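Local coordinates for microcin B17-processing protein McbD (Escherichia coli str. K-12 substr. MG1655, PDB 6GRH), which is needed to process the inactive precursor of the peptide antibiotic microcin B17 into its active form and belongs to the YcaO family of cyclodehydratases, at residues S265-C268 and L269-L273; Q287-F290 and M291-K295; G275-T278 and D279-I283; H197-E200 and I201-A204; V259-L262 and W263-Y266. The protein carries 1 engineered substitution. All blocks are in the same frame, centred on the assembly; numbering follows the deposited sequence. Where two conformers were deposited one is given.

Contact 1. Residues S265-C268 and L269-L273; sequences SYIC and LHNFL
Ile267 and Asn271 meet one turn apart on helix 251-275, their side chains crossing obliquely. CG1 of Ile267 lies 3.9 Å from ND2 of Asn271, and the two are also joined through the main chain, where Asn271 N donates to Ile267 O at 2.9 Å. The Asn271 amide leans back over that same carbonyl, with CG 3.3 Å from Ile267 O. This fold-back follows from chi1 of -76°, which places CG beside the backbone N. ND2 nevertheless approaches Ile267 O at a poor angle and does not bond to it, so the carbonyl is satisfied by the backbone N-H.

The same i to i+4 pattern of an alpha helix serves the other carbonyls. Leu269 N reaches Ser265 O at 3.2 Å, His270 N reaches Tyr266 O at 2.9 Å and Phe272 N reaches Cys268 O at 3.0 Å, each with the hydrogen directed well at its acceptor. The helix forms part of the YcaO fold, and at this point one of its flanks meets two McbC chains. Polar side chains there find their partners across the subunit boundary: the Tyr266 hydroxyl is hydrogen-bonded to the Gly65 carbonyl of one McbC chain, whose Phe66 stacks on the tyrosine ring, while His270 NE2 is hydrogen-bonded to Glu5 of another. The buried imidazole also has an apolar neighbour within the helix, as Ile267 CD1 approaches its CD2 obliquely at 4.3 Å.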
loop_
_atom_site.group_PDB
_atom_site.type_symbol
_atom_site.label_atom_id
_atom_site.label_comp_id
_atom_site.label_asym_id
_atom_site.label_seq_id
_atom_site.Cartn_x
_atom_site.Cartn_y
_atom_site.Cartn_z
ATOM N N SER E 265 -7.301 30.796 -23.148
ATOM C CA SER E 265 -6.529 32.048 -23.231
ATOM C C SER E 265 -6.801 32.922 -22.039
ATOM O O SER E 265 -5.912 33.545 -21.537
ATOM C CB SER E 265 -6.858 32.828 -24.499
ATOM O OG SER E 265 -6.484 32.048 -25.616
ATOM N N TYR E 266 -8.053 32.961 -21.597
ATOM C CA TYR E 266 -8.445 33.742 -20.419
ATOM C C TYR E 266 -7.653 33.293 -19.194
ATOM O O TYR E 266 -7.051 34.126 -18.499
ATOM C CB TYR E 266 -9.932 33.533 -20.175
ATOM C CG TYR E 266 -10.566 34.281 -19.037
ATOM C CD1 TYR E 266 -10.333 33.923 -17.712
ATOM C CD2 TYR E 266 -11.479 35.284 -19.287
ATOM C CE1 TYR E 266 -10.940 34.598 -16.665
ATOM C CE2 TYR E 266 -12.102 35.958 -18.252
ATOM C CZ TYR E 266 -11.829 35.610 -16.943
ATOM O OH TYR E 266 -12.447 36.254 -15.917
ATOM N N ILE E 267 -7.658 31.986 -18.921
ATOM C CA ILE E 267 -7.045 31.498 -17.696
ATOM C C ILE E 267 -5.509 31.546 -17.720
ATOM O O ILE E 267 -4.902 31.849 -16.688
ATOM C CB ILE E 267 -7.595 30.107 -17.281
ATOM C CG1 ILE E 267 -7.419 29.910 -15.781
ATOM C CG2 ILE E 267 -6.953 28.981 -18.070
ATOM C CD1 ILE E 267 -8.249 30.858 -14.952
ATOM N N CYS E 268 -4.884 31.288 -18.875
ATOM C CA CYS E 268 -3.414 31.400 -18.975
ATOM C C CYS E 268 -2.942 32.812 -18.696
ATOM O O CYS E 268 -2.036 33.020 -17.891
ATOM C CB CYS E 268 -2.893 30.923 -20.327
ATOM S SG CYS E 268 -3.055 29.117 -20.478
ATOM N N LEU E 269 -3.577 33.796 -19.333
ATOM C CA LEU E 269 -3.228 35.183 -19.050
ATOM C C LEU E 269 -3.590 35.585 -17.617
ATOM O O LEU E 269 -2.802 36.247 -16.957
ATOM C CB LEU E 269 -3.855 36.136 -20.059
ATOM C CG LEU E 269 -3.492 37.614 -19.917
ATOM C CD1 LEU E 269 -1.999 37.864 -19.740
ATOM C CD2 LEU E 269 -4.006 38.325 -21.157
ATOM N N HIS E 270 -4.741 35.145 -17.116
ATOM C CA HIS E 270 -5.126 35.428 -15.715
ATOM C C HIS E 270 -4.056 34.923 -14.732
ATOM O O HIS E 270 -3.683 35.646 -13.817
ATOM C CB HIS E 270 -6.486 34.799 -15.365
ATOM C CG HIS E 270 -6.920 35.052 -13.960
ATOM N ND1 HIS E 270 -7.556 36.211 -13.576
ATOM C CD2 HIS E 270 -6.779 34.307 -12.837
ATOM C CE1 HIS E 270 -7.802 36.163 -12.280
ATOM N NE2 HIS E 270 -7.333 35.020 -11.806
ATOM N N ASN E 271 -3.558 33.711 -14.969
ATOM C CA ASN E 271 -2.581 33.087 -14.088
ATOM C C ASN E 271 -1.193 33.711 -14.185
ATOM O O ASN E 271 -0.476 33.796 -13.174
ATOM C CB ASN E 271 -2.485 31.590 -14.360
ATOM C CG ASN E 271 -3.657 30.820 -13.774
ATOM O OD1 ASN E 271 -4.355 31.303 -12.879
ATOM N ND2 ASN E 271 -3.860 29.620 -14.263
ATOM N N PHE E 272 -0.838 34.128 -15.399
ATOM C CA PHE E 272 0.338 34.969 -15.631
ATOM C C PHE E 272 0.239 36.255 -14.777
ATOM O O PHE E 272 1.177 36.593 -14.021
ATOM C CB PHE E 272 0.473 35.282 -17.133
ATOM C CG PHE E 272 1.715 36.043 -17.478
ATOM C CD1 PHE E 272 1.749 37.424 -17.357
ATOM C CD2 PHE E 272 2.871 35.366 -17.860
ATOM C CE1 PHE E 272 2.918 38.133 -17.643
ATOM C CE2 PHE E 272 4.036 36.071 -18.150
ATOM C CZ PHE E 272 4.060 37.448 -18.035
ATOM N N LEU E 273 -0.910 36.932 -14.836
ATOM C CA LEU E 273 -1.084 38.201 -14.111
ATOM C C LEU E 273 -1.157 38.096 -12.579
ATOM O O LEU E 273 -0.669 38.977 -11.895
ATOM C CB LEU E 273 -2.298 38.982 -14.641
ATOM C CG LEU E 273 -2.238 39.438 -16.103
ATOM C CD1 LEU E 273 -3.627 39.853 -16.565
ATOM C CD2 LEU E 273 -1.252 40.586 -16.286
#

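Contact 2. Residues Q287-F290 and M291-K295; sequences QRHF and MSCNK
The backbone runs as alpha helix through Gln287-Phe290 and on past it, with i to i+4 bonds from Met291 N to Gln287 O (3.0 Å) and Ser292 N to Arg288 O (3.2 Å), and this bonding gives way around Cys293. There the N-H makes a bent bond to His289 O (135°) and a weak one to Phe290 O. His289 O is gripped twice, because Ser292 OG also donates to it at 2.9 Å. The hydroxyl gets there by standing between its own backbone N and carbonyl carbon (chi1 80°), which turns it back toward the preceding turn.

Cys293 SG sits over one face of the His289 imidazole, 4.0 Å from the ring centroid and displaced toward the rim, closest to NE2 at 3.6 Å. This is a sulfur-aromatic contact, and the ring is held at NE2 by a hydrogen bond to Met392 O near the C terminus. Beyond the helix, Asn294 centres an inverse gamma turn and bonds the backbone around Arg238-Tyr241. Met291 packs on Leu269 and Phe272 of helix 251-275, while Phe290 lies against Tyr241 and Thr243 of strand 241-248.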
loop_
_atom_site.group_PDB
_atom_site.type_symbol
_atom_site.label_atom_id
_atom_site.label_comp_id
_atom_site.label_asym_id
_atom_site.label_seq_id
_atom_site.Cartn_x
_atom_site.Cartn_y
_atom_site.Cartn_z
ATOM N N GLN E 287 2.241 36.747 -28.234
ATOM C CA GLN E 287 1.755 36.757 -26.848
ATOM C C GLN E 287 1.891 38.139 -26.221
ATOM O O GLN E 287 0.985 38.575 -25.533
ATOM C CB GLN E 287 2.478 35.716 -25.984
ATOM C CG GLN E 287 2.174 34.275 -26.362
ATOM C CD GLN E 287 2.870 33.269 -25.451
ATOM O OE1 GLN E 287 3.715 33.637 -24.620
ATOM N NE2 GLN E 287 2.501 31.991 -25.592
ATOM N N ARG E 288 3.010 38.822 -26.484
ATOM C CA ARG E 288 3.214 40.207 -26.022
ATOM C C ARG E 288 2.140 41.133 -26.591
ATOM O O ARG E 288 1.528 41.907 -25.865
ATOM C CB ARG E 288 4.628 40.723 -26.392
ATOM C CG ARG E 288 5.051 42.020 -25.695
ATOM C CD ARG E 288 6.498 42.431 -25.992
ATOM N NE ARG E 288 7.431 41.364 -25.634
ATOM C CZ ARG E 288 8.120 40.575 -26.476
ATOM N NH1 ARG E 288 8.105 40.732 -27.811
ATOM N NH2 ARG E 288 8.900 39.630 -25.955
ATOM N N HIS E 289 1.900 41.036 -27.893
ATOM C CA HIS E 289 0.850 41.836 -28.532
ATOM C C HIS E 289 -0.535 41.516 -27.928
ATOM O O HIS E 289 -1.296 42.420 -27.589
ATOM C CB HIS E 289 0.838 41.613 -30.051
ATOM C CG HIS E 289 -0.291 42.306 -30.750
ATOM N ND1 HIS E 289 -0.311 43.669 -30.948
ATOM C CD2 HIS E 289 -1.456 41.833 -31.264
ATOM C CE1 HIS E 289 -1.430 44.006 -31.568
ATOM N NE2 HIS E 289 -2.135 42.911 -31.783
ATOM N N PHE E 290 -0.843 40.236 -27.762
ATOM C CA PHE E 290 -2.145 39.865 -27.184
ATOM C C PHE E 290 -2.345 40.452 -25.791
ATOM O O PHE E 290 -3.429 40.927 -25.482
ATOM C CB PHE E 290 -2.328 38.349 -27.106
ATOM C CG PHE E 290 -3.719 37.935 -26.700
ATOM C CD1 PHE E 290 -4.824 38.306 -27.481
ATOM C CD2 PHE E 290 -3.938 37.168 -25.562
ATOM C CE1 PHE E 290 -6.109 37.922 -27.132
ATOM C CE2 PHE E 290 -5.231 36.769 -25.214
ATOM C CZ PHE E 290 -6.315 37.151 -26.000
ATOM N N MET E 291 -1.295 40.408 -24.960
ATOM C CA MET E 291 -1.349 40.980 -23.609
ATOM C C MET E 291 -1.636 42.474 -23.614
ATOM O O MET E 291 -2.412 42.941 -22.789
ATOM C CB MET E 291 -0.062 40.715 -22.814
ATOM C CG MET E 291 -0.182 41.132 -21.349
ATOM S SD MET E 291 1.190 40.648 -20.267
ATOM C CE MET E 291 1.292 38.898 -20.611
ATOM N N SER E 292 -1.050 43.213 -24.556
ATOM C CA SER E 292 -1.325 44.659 -24.678
ATOM C C SER E 292 -2.750 44.955 -25.196
ATOM O O SER E 292 -3.225 46.083 -25.071
ATOM C CB SER E 292 -0.294 45.334 -25.572
ATOM O OG SER E 292 -0.593 45.119 -26.941
ATOM N N CYS E 293 -3.405 43.958 -25.796
ATOM C CA CYS E 293 -4.833 44.050 -26.188
ATOM C C CYS E 293 -5.846 43.695 -25.081
ATOM O O CYS E 293 -7.069 43.744 -25.318
ATOM C CB CYS E 293 -5.095 43.153 -27.410
ATOM S SG CYS E 293 -4.217 43.650 -28.902
ATOM N N ASN E 294 -5.362 43.327 -23.892
ATOM C CA ASN E 294 -6.224 43.009 -22.735
ATOM C C ASN E 294 -6.832 44.288 -22.170
ATOM O O ASN E 294 -6.420 44.793 -21.124
ATOM C CB ASN E 294 -5.441 42.227 -21.642
ATOM C CG ASN E 294 -6.283 41.918 -20.411
ATOM O OD1 ASN E 294 -7.500 41.768 -20.494
ATOM N ND2 ASN E 294 -5.639 41.835 -19.267
ATOM N N LYS E 295 -7.819 44.811 -22.889
ATOM C CA LYS E 295 -8.555 45.998 -22.472
ATOM C C LYS E 295 -9.925 45.990 -23.140
ATOM O O LYS E 295 -10.100 45.433 -24.225
ATOM C CB LYS E 295 -7.788 47.285 -22.786
ATOM C CG LYS E 295 -7.249 47.395 -24.202
ATOM C CD LYS E 295 -6.100 48.396 -24.289
ATOM C CE LYS E 295 -5.298 48.210 -25.569
ATOM N NZ LYS E 295 -5.861 48.936 -26.739
#

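Contact 3. Residues G275-T278 and D279-I283; sequences GGYT and DDDII
Asp281 folds its carboxylate back onto Thr278, where OD2 accepts from the backbone N of Thr278 at 2.9 Å and, weakly, from its OG1 at 3.4 Å. The bond to the Thr278 N-H is what one half of a capping box would supply. The return bond, from Asp281 N to Thr278 O at 3.1 Å, is backbone to backbone and belongs to the turn of the short 3-10 segment 279-281.

Both side chains adopt conformations that suit the exchange. A chi1 of 64° sets Thr278 OG1 between its own N and carbonyl carbon, facing the carboxylate, while the Asp281 CG lies beside its backbone N (chi1 -59°). The Thr278 N-H meets OD2 from above the carboxylate plane. OD2 also lies at the edge of the Tyr277 ring, in its plane and 3.7 Å from CD1; ring and carboxylate are turned 77° apart. The phenol OH is hydrogen-bonded to Glu10 of an McbC chain.

The turn is on the surface, in the connection between helices 251-275 and 285-292. Ile282 beyond it reaches Phe272 of the first helix, and its carbonyl accepts from Arg288 of the second.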
loop_
_atom_site.group_PDB
_atom_site.type_symbol
_atom_site.label_atom_id
_atom_site.label_comp_id
_atom_site.label_asym_id
_atom_site.label_seq_id
_atom_site.Cartn_x
_atom_site.Cartn_y
_atom_site.Cartn_z
ATOM N N GLY E 275 0.217 35.542 -10.934
ATOM C CA GLY E 275 1.575 35.101 -10.649
ATOM C C GLY E 275 2.588 36.236 -10.496
ATOM O O GLY E 275 3.618 36.043 -9.880
ATOM N N GLY E 276 2.302 37.416 -11.051
ATOM C CA GLY E 276 3.206 38.566 -10.965
ATOM C C GLY E 276 4.443 38.457 -11.852
ATOM O O GLY E 276 5.451 39.124 -11.593
ATOM N N TYR E 277 4.352 37.629 -12.902
ATOM C CA TYR E 277 5.461 37.393 -13.834
ATOM C C TYR E 277 5.774 38.674 -14.629
ATOM O O TYR E 277 4.865 39.419 -15.000
ATOM C CB TYR E 277 5.127 36.245 -14.787
ATOM C CG TYR E 277 4.998 34.902 -14.093
ATOM C CD1 TYR E 277 6.128 34.167 -13.720
ATOM C CD2 TYR E 277 3.739 34.373 -13.791
ATOM C CE1 TYR E 277 6.004 32.937 -13.076
ATOM C CE2 TYR E 277 3.600 33.152 -13.150
ATOM C CZ TYR E 277 4.727 32.433 -12.796
ATOM O OH TYR E 277 4.561 31.217 -12.157
ATOM N N THR E 278 7.059 38.918 -14.880
ATOM C CA THR E 278 7.502 40.155 -15.538
ATOM C C THR E 278 7.370 40.023 -17.049
ATOM O O THR E 278 7.153 38.924 -17.581
ATOM C CB THR E 278 8.978 40.473 -15.216
ATOM O OG1 THR E 278 9.821 39.443 -15.745
ATOM C CG2 THR E 278 9.201 40.559 -13.717
ATOM N N ASP E 279 7.538 41.148 -17.733
ATOM C CA ASP E 279 7.565 41.169 -19.196
ATOM C C ASP E 279 8.776 40.443 -19.795
ATOM O O ASP E 279 8.685 39.942 -20.919
ATOM C CB ASP E 279 7.475 42.609 -19.734
ATOM C CG ASP E 279 6.027 43.098 -19.877
ATOM O OD1 ASP E 279 5.080 42.349 -19.543
ATOM O OD2 ASP E 279 5.840 44.243 -20.341
ATOM N N ASP E 280 9.882 40.351 -19.049
ATOM C CA ASP E 280 11.023 39.558 -19.508
ATOM C C ASP E 280 10.723 38.044 -19.599
ATOM O O ASP E 280 11.470 37.303 -20.239
ATOM C CB ASP E 280 12.253 39.798 -18.634
ATOM C CG ASP E 280 13.517 39.194 -19.244
ATOM O OD1 ASP E 280 13.956 39.670 -20.321
ATOM O OD2 ASP E 280 14.042 38.220 -18.672
ATOM N N ASP E 281 9.643 37.592 -18.958
ATOM C CA ASP E 281 9.194 36.205 -19.069
ATOM C C ASP E 281 8.428 35.943 -20.359
ATOM O O ASP E 281 8.252 34.794 -20.729
ATOM C CB ASP E 281 8.316 35.822 -17.875
ATOM C CG ASP E 281 9.041 35.973 -16.554
ATOM O OD1 ASP E 281 10.243 35.688 -16.523
ATOM O OD2 ASP E 281 8.418 36.402 -15.557
ATOM N N ILE E 282 7.954 36.998 -21.019
ATOM C CA ILE E 282 7.270 36.862 -22.300
ATOM C C ILE E 282 8.311 36.938 -23.402
ATOM O O ILE E 282 8.951 37.981 -23.566
ATOM C CB ILE E 282 6.203 37.957 -22.500
ATOM C CG1 ILE E 282 5.144 37.888 -21.388
ATOM C CG2 ILE E 282 5.537 37.814 -23.871
ATOM C CD1 ILE E 282 4.429 36.541 -21.292
ATOM N N ILE E 283 8.493 35.833 -24.125
ATOM C CA ILE E 283 9.456 35.772 -25.238
ATOM C C ILE E 283 8.822 35.756 -26.631
ATOM O O ILE E 283 9.558 35.819 -27.612
ATOM C CB ILE E 283 10.421 34.564 -25.118
ATOM C CG1 ILE E 283 9.698 33.229 -25.309
ATOM C CG2 ILE E 283 11.157 34.626 -23.785
ATOM C CD1 ILE E 283 10.594 32.014 -25.176
#

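Contact 4. Residues H197-E200 and I201-A204; sequences HIDE and ILLA
Ile201 and Glu200 bury the most surface here, and each does so largely against the backbone of helix 196-208. Ile201 extends back along the preceding turn until CG1 and CD1 both lie 3.4 Å from His197 O, the carbonyl to which its own N donates at 3.3 Å. That bond comes from above the carbonyl plane, 39° out of it. Placing CG1 beside the backbone N (chi1 -64°) is what carries the longer branch toward the helix start, leaving CG2 to meet Val259 of helix 251-275.

Glu200 O accepts from Ala204 N at 3.1 Å. Its side chain sets out with CG opposite the backbone N, then bends sharply at chi2, and the carboxylate turns outward from the two segments: OE2 is hydrogen-bonded to Asn23 and forms a salt bridge with Arg63 of an McbC chain. Ile198 is the third contributor. Its CG2 rests 3.9 Å from CD1 of Leu202, the two side chains lying side by side and pointing the same way, while Leu202 N bonds to Ile198 O at 2.9 Å.

Apolar and charged groups are thus sorted around one amphipathic helix. Ile198, Ile201 and Leu202 present hydrocarbon to helix 251-275, whereas the Glu200 carboxylate is shared between its own chain and McbC, and the neighbouring guanidinium would be expected to stabilise its negative charge.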
loop_
_atom_site.group_PDB
_atom_site.type_symbol
_atom_site.label_atom_id
_atom_site.label_comp_id
_atom_site.label_asym_id
_atom_site.label_seq_id
_atom_site.Cartn_x
_atom_site.Cartn_y
_atom_site.Cartn_z
ATOM N N HIS E 197 -19.602 21.465 -19.376
ATOM C CA HIS E 197 -18.415 22.318 -19.226
ATOM C C HIS E 197 -18.465 23.582 -20.085
ATOM O O HIS E 197 -17.891 24.597 -19.702
ATOM C CB HIS E 197 -17.088 21.558 -19.345
ATOM C CG HIS E 197 -16.746 21.075 -20.723
ATOM N ND1 HIS E 197 -17.257 19.907 -21.257
ATOM C CD2 HIS E 197 -15.899 21.572 -21.655
ATOM C CE1 HIS E 197 -16.747 19.718 -22.464
ATOM N NE2 HIS E 197 -15.925 20.717 -22.732
ATOM N N ILE E 198 -19.229 23.543 -21.180
ATOM C CA ILE E 198 -19.361 24.698 -22.066
ATOM C C ILE E 198 -20.298 25.706 -21.417
ATOM O O ILE E 198 -19.996 26.898 -21.346
ATOM C CB ILE E 198 -19.873 24.272 -23.464
ATOM C CG1 ILE E 198 -18.933 23.228 -24.078
ATOM C CG2 ILE E 198 -20.049 25.476 -24.386
ATOM C CD1 ILE E 198 -17.481 23.650 -24.192
ATOM N N ASP E 199 -21.422 25.217 -20.919
ATOM C CA ASP E 199 -22.400 26.061 -20.237
ATOM C C ASP E 199 -21.862 26.677 -18.950
ATOM O O ASP E 199 -22.186 27.802 -18.630
ATOM C CB ASP E 199 -23.682 25.265 -19.979
ATOM C CG ASP E 199 -24.382 24.859 -21.286
ATOM O OD1 ASP E 199 -24.171 25.533 -22.322
ATOM O OD2 ASP E 199 -25.119 23.857 -21.297
ATOM N N GLU E 200 -21.029 25.935 -18.235
ATOM C CA GLU E 200 -20.337 26.447 -17.047
ATOM C C GLU E 200 -19.451 27.671 -17.398
ATOM O O GLU E 200 -19.512 28.699 -16.721
ATOM C CB GLU E 200 -19.488 25.334 -16.438
ATOM C CG GLU E 200 -18.972 25.606 -15.038
ATOM C CD GLU E 200 -19.884 25.103 -13.934
ATOM O OE1 GLU E 200 -21.059 24.715 -14.180
ATOM O OE2 GLU E 200 -19.405 25.125 -12.784
ATOM N N ILE E 201 -18.647 27.549 -18.458
ATOM C CA ILE E 201 -17.833 28.670 -18.943
ATOM C C ILE E 201 -18.727 29.827 -19.397
ATOM O O ILE E 201 -18.527 30.957 -18.974
ATOM C CB ILE E 201 -16.873 28.270 -20.096
ATOM C CG1 ILE E 201 -15.835 27.262 -19.617
ATOM C CG2 ILE E 201 -16.173 29.498 -20.692
ATOM C CD1 ILE E 201 -15.226 26.465 -20.751
ATOM N N LEU E 202 -19.727 29.557 -20.232
ATOM C CA LEU E 202 -20.573 30.641 -20.733
ATOM C C LEU E 202 -21.263 31.391 -19.587
ATOM O O LEU E 202 -21.273 32.625 -19.581
ATOM C CB LEU E 202 -21.601 30.145 -21.770
ATOM C CG LEU E 202 -20.985 29.688 -23.099
ATOM C CD1 LEU E 202 -21.984 28.848 -23.878
ATOM C CD2 LEU E 202 -20.512 30.869 -23.935
ATOM N N LEU E 203 -21.801 30.661 -18.603
ATOM C CA LEU E 203 -22.459 31.316 -17.462
ATOM C C LEU E 203 -21.470 32.199 -16.664
ATOM O O LEU E 203 -21.777 33.326 -16.305
ATOM C CB LEU E 203 -23.106 30.277 -16.538
ATOM C CG LEU E 203 -24.053 30.861 -15.487
ATOM C CD1 LEU E 203 -25.210 31.589 -16.138
ATOM C CD2 LEU E 203 -24.570 29.768 -14.559
ATOM N N ALA E 204 -20.287 31.664 -16.396
ATOM C CA ALA E 204 -19.264 32.411 -15.670
ATOM C C ALA E 204 -18.880 33.697 -16.416
ATOM O O ALA E 204 -18.797 34.762 -15.799
ATOM C CB ALA E 204 -18.046 31.541 -15.431
#

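Contact 5. Residues V259-L262 and W263-Y266; sequences VVEL and WQSY
Two successive turns in the middle of helix 251-275 make this an intrahelical contact, mostly buried, with strands 224-231 and 241-248 and helix 196-208 around it. Leu262 supplies most of its apolar side-chain contact. Its CG stands opposite the backbone N (chi1 -169°), and from there CD2 leans forward along the helix, over Trp263 N at 3.6 Å, and approaches CB of Tyr266, one turn on, at 4.4 Å. The main chain links Leu262 and Tyr266 by Tyr266 N to Leu262 O, a bond of 2.8 Å that runs nearly along the C=O axis.

Trp263 is anchored in the same manner, its N donating to Val259 O at 3.0 Å and almost straight, at 171°. The indole leads away from the preceding turn and packs on Pro27, while its CB lies 3.7 Å from Val260 O. On the more exposed flank, Glu261 and Gln264 lie alongside one another and point the same way, with carboxylate and amide planes turned 69° apart.

The four N-H groups of Trp263-Tyr266 are satisfied by the four carbonyls of Val259-Leu262. The side chains of Val259 and Leu262 offer hydrocarbon to the sheet and to helix 196-208, and polar side-chain chemistry contributes little to holding the two turns together.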
loop_
_atom_site.group_PDB
_atom_site.type_symbol
_atom_site.label_atom_id
_atom_site.label_comp_id
_atom_site.label_asym_id
_atom_site.label_seq_id
_atom_site.Cartn_x
_atom_site.Cartn_y
_atom_site.Cartn_z
ATOM N N VAL E 259 -15.445 28.233 -27.351
ATOM C CA VAL E 259 -15.635 28.615 -25.955
ATOM C C VAL E 259 -14.455 28.130 -25.083
ATOM O O VAL E 259 -13.947 28.882 -24.243
ATOM C CB VAL E 259 -16.992 28.108 -25.433
ATOM C CG1 VAL E 259 -17.135 28.223 -23.918
ATOM C CG2 VAL E 259 -18.095 28.878 -26.114
ATOM N N VAL E 260 -14.010 26.897 -25.319
ATOM C CA VAL E 260 -12.911 26.319 -24.530
ATOM C C VAL E 260 -11.581 26.991 -24.898
ATOM O O VAL E 260 -10.725 27.199 -24.027
ATOM C CB VAL E 260 -12.825 24.785 -24.681
ATOM C CG1 VAL E 260 -11.624 24.240 -23.931
ATOM C CG2 VAL E 260 -14.079 24.135 -24.141
ATOM N N GLU E 261 -11.398 27.326 -26.173
ATOM C CA GLU E 261 -10.233 28.123 -26.592
ATOM C C GLU E 261 -10.213 29.479 -25.881
ATOM O O GLU E 261 -9.170 29.897 -25.396
ATOM C CB GLU E 261 -10.214 28.332 -28.106
ATOM C CG GLU E 261 -9.928 27.067 -28.912
ATOM C CD GLU E 261 -8.448 26.736 -29.038
ATOM O OE1 GLU E 261 -7.593 27.658 -28.976
ATOM O OE2 GLU E 261 -8.135 25.542 -29.224
ATOM N N LEU E 262 -11.358 30.142 -25.792
ATOM C CA LEU E 262 -11.440 31.382 -25.025
ATOM C C LEU E 262 -11.045 31.179 -23.551
ATOM O O LEU E 262 -10.197 31.883 -23.035
ATOM C CB LEU E 262 -12.827 32.015 -25.149
ATOM C CG LEU E 262 -12.984 33.444 -24.610
ATOM C CD1 LEU E 262 -14.132 34.192 -25.301
ATOM C CD2 LEU E 262 -13.168 33.466 -23.089
ATOM N N TRP E 263 -11.666 30.212 -22.886
ATOM C CA TRP E 263 -11.339 29.918 -21.496
ATOM C C TRP E 263 -9.839 29.649 -21.293
ATOM O O TRP E 263 -9.220 30.158 -20.356
ATOM C CB TRP E 263 -12.144 28.721 -21.007
ATOM C CG TRP E 263 -11.845 28.410 -19.593
ATOM C CD1 TRP E 263 -12.331 29.037 -18.503
ATOM C CD2 TRP E 263 -10.941 27.420 -19.129
ATOM N NE1 TRP E 263 -11.786 28.485 -17.362
ATOM C CE2 TRP E 263 -10.933 27.486 -17.724
ATOM C CE3 TRP E 263 -10.129 26.482 -19.772
ATOM C CZ2 TRP E 263 -10.160 26.635 -16.931
ATOM C CZ3 TRP E 263 -9.343 25.626 -18.989
ATOM C CH2 TRP E 263 -9.368 25.710 -17.578
ATOM N N GLN E 264 -9.265 28.851 -22.185
ATOM C CA GLN E 264 -7.836 28.600 -22.160
ATOM C C GLN E 264 -7.004 29.886 -22.218
ATOM O O GLN E 264 -6.101 30.065 -21.407
ATOM C CB GLN E 264 -7.432 27.628 -23.280
ATOM C CG GLN E 264 -5.974 27.221 -23.139
ATOM C CD GLN E 264 -5.485 26.202 -24.154
ATOM O OE1 GLN E 264 -4.575 25.431 -23.851
ATOM N NE2 GLN E 264 -6.041 26.219 -25.359
ATOM N N SER E 265 -7.301 30.796 -23.148
ATOM C CA SER E 265 -6.529 32.048 -23.231
ATOM C C SER E 265 -6.801 32.922 -22.039
ATOM O O SER E 265 -5.912 33.545 -21.537
ATOM C CB SER E 265 -6.858 32.828 -24.499
ATOM O OG SER E 265 -6.484 32.048 -25.616
ATOM N N TYR E 266 -8.053 32.961 -21.597
ATOM C CA TYR E 266 -8.445 33.742 -20.419
ATOM C C TYR E 266 -7.653 33.293 -19.194
ATOM O O TYR E 266 -7.051 34.126 -18.499
ATOM C CB TYR E 266 -9.932 33.533 -20.175
ATOM C CG TYR E 266 -10.566 34.281 -19.037
ATOM C CD1 TYR E 266 -10.333 33.923 -17.712
ATOM C CD2 TYR E 266 -11.479 35.284 -19.287
ATOM C CE1 TYR E 266 -10.940 34.598 -16.665
ATOM C CE2 TYR E 266 -12.102 35.958 -18.252
ATOM C CZ TYR E 266 -11.829 35.610 -16.943
ATOM O OH TYR E 266 -12.447 36.254 -15.917
#

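Overall arrangement
From the N terminus, contact 4 comes first, on helix 196-208; it touches contact 5, where Ile198, Ile201 and Leu202 pack on Val259, Val260 and Trp263 of helix 251-275. Contact 5 runs directly into contact 1, sharing Ser265 and Tyr266. Contact 3 follows in the connecting loop and contact 2 on helix 285-292. Each is local: contacts 1, 4 and 5 join successive helical turns, contact 2 the end of a helix, and contact 3 closes one short turn of the loop. None nests or crosses; contacts 5 and 1 overlap. Phe272 of contact 1 meets Ile282 of contact 3 and Met291 of contact 2, gathering the two helices and their loop. Contacts 3 and 4 are farthest apart, with centres about 29 Å from each other.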